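Local coordinates for protein Lv-ranaspumin (Lv-RSN-1) (PDB 4K82) that is a surfactant protein of the foam nest of the frog Leptodactylus vastus, probably helping to form or stabilise the foam by acting at the air-water interface, at residues K44-E48 with Q49-E53. Numbering follows the deposited sequence. Where two conformers were deposited one is given.
Sequences KDLQE and QDFKE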
# COMPACT_ATOMS: atom_id res chain seq x y z
N LYS A 44 -2.80 9.93 10.89
CA LYS A 44 -3.27 10.89 11.89
C LYS A 44 -2.81 10.50 13.28
O LYS A 44 -2.91 9.33 13.65
CB LYS A 44 -4.80 10.99 11.86
CG LYS A 44 -5.38 11.43 10.53
CD LYS A 44 -4.63 12.63 9.97
CE LYS A 44 -5.26 13.13 8.68
NZ LYS A 44 -5.36 12.06 7.64
N ASP A 45 -2.30 11.47 14.03
CA ASP A 45 -1.86 11.25 15.40
C ASP A 45 -0.86 10.09 15.49
O ASP A 45 -0.92 9.27 16.41
CB ASP A 45 -3.06 10.98 16.32
CG ASP A 45 -4.25 11.88 16.02
OD1 ASP A 45 -4.06 13.10 15.84
OD2 ASP A 45 -5.39 11.36 15.95
N LEU A 46 0.05 10.01 14.53
CA LEU A 46 1.03 8.93 14.49
C LEU A 46 1.90 8.93 15.74
O LEU A 46 2.34 9.99 16.19
CB LEU A 46 1.90 9.05 13.23
CG LEU A 46 1.15 8.88 11.91
CD1 LEU A 46 1.99 9.27 10.70
CD2 LEU A 46 0.67 7.46 11.75
N GLN A 47 2.12 7.74 16.30
CA GLN A 47 3.00 7.53 17.45
C GLN A 47 4.45 7.65 16.99
O GLN A 47 4.75 7.43 15.82
CB GLN A 47 2.79 6.13 18.04
CG GLN A 47 1.41 5.88 18.64
CD GLN A 47 1.12 4.40 18.85
OE1 GLN A 47 1.60 3.55 18.10
NE2 GLN A 47 0.32 4.09 19.87
N GLU A 48 5.35 8.01 17.90
CA GLU A 48 6.77 7.96 17.54
C GLU A 48 7.17 6.58 17.03
O GLU A 48 7.93 6.46 16.06
CB GLU A 48 7.68 8.39 18.69
CG GLU A 48 9.15 7.96 18.53
CD GLU A 48 9.83 8.45 17.23
OE1 GLU A 48 9.43 9.51 16.70
OE2 GLU A 48 10.78 7.76 16.76
N GLN A 49 6.66 5.53 17.66
CA GLN A 49 6.99 4.19 17.19
C GLN A 49 6.49 3.96 15.76
O GLN A 49 7.12 3.20 15.01
CB GLN A 49 6.47 3.11 18.13
CG GLN A 49 6.98 1.72 17.77
CD GLN A 49 6.62 0.68 18.79
OE1 GLN A 49 6.50 0.98 19.98
NE2 GLN A 49 6.42 -0.55 18.34
N ASP A 50 5.40 4.61 15.38
CA ASP A 50 4.90 4.51 14.00
C ASP A 50 5.91 5.09 13.02
O ASP A 50 6.22 4.49 11.99
CB ASP A 50 3.55 5.22 13.84
CG ASP A 50 2.44 4.58 14.66
OD1 ASP A 50 2.47 3.35 14.85
OD2 ASP A 50 1.51 5.30 15.10
N PHE A 51 6.45 6.26 13.36
CA PHE A 51 7.45 6.93 12.53
C PHE A 51 8.71 6.09 12.43
O PHE A 51 9.32 5.98 11.36
CB PHE A 51 7.80 8.30 13.12
CG PHE A 51 6.74 9.34 12.90
CD1 PHE A 51 6.07 9.40 11.68
CD2 PHE A 51 6.39 10.23 13.90
CE1 PHE A 51 5.10 10.35 11.46
CE2 PHE A 51 5.41 11.18 13.68
CZ PHE A 51 4.76 11.24 12.47
N LYS A 52 9.11 5.49 13.54
CA LYS A 52 10.29 4.63 13.56
C LYS A 52 10.08 3.41 12.66
O LYS A 52 10.96 3.05 11.88
CB LYS A 52 10.62 4.18 14.98
CG LYS A 52 11.81 3.22 15.03
CD LYS A 52 12.27 2.95 16.45
CE LYS A 52 13.54 2.11 16.44
NZ LYS A 52 14.47 2.61 15.39
N GLU A 53 8.90 2.80 12.76
CA GLU A 53 8.60 1.62 11.97
C GLU A 53 8.46 1.92 10.49
O GLU A 53 8.80 1.10 9.64
CB GLU A 53 7.36 0.90 12.50
CG GLU A 53 7.61 0.25 13.85
CD GLU A 53 6.51 -0.69 14.26
OE1 GLU A 53 5.97 -1.40 13.38
OE2 GLU A 53 6.18 -0.72 15.46
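Leu46 and Phe51 pack against each other across the start of helix 48-64 as a hydrophobic staple: with Gln47 as N-cap, they are the residue just before the cap and the fourth residue after it. Leu46 CB lies over one face of the Phe51 ring, 4.1 Å from the centroid and 27° off the normal, which qualifies as a CH-pi contact. Higher up the same side chain, Leu46 CD1 comes to 3.4 Å from Phe51 CE1, a snug fit. Tyr40 of the preceding helix also meets the Phe51 ring, and Leu126 touches both Leu46 and Asp50, so the turn is packed against helix 126-129.

At Gln47 the backbone N donates to Asp50 OD2 at 2.8 Å and 157°, reaching the oxygen from above the carboxylate plane, 37° out of it. The Asp50 CG stands beside its own backbone N, which turns the carboxylate back toward the cap. This is the side-chain-to-cap half of a capping box, and its negative charge at the helix N-terminus probably interacts favourably with the helix dipole. Gln47 O opens the helical ladder, accepting from Phe51 N at 3.2 Å and, weakly, from Asp50 N at 2.9 Å.

Glu48 continues the ladder through its O, 2.9 Å from Lys52 N. Its side chain starts with CG anti to the backbone N, then bends at chi2 and runs beside the first turn, OE2 toward Lys52 CB; this leaves Glu48 OE1 near the plane of the Phe51 ring, at its edge, 4.2 Å from Phe51 CD2.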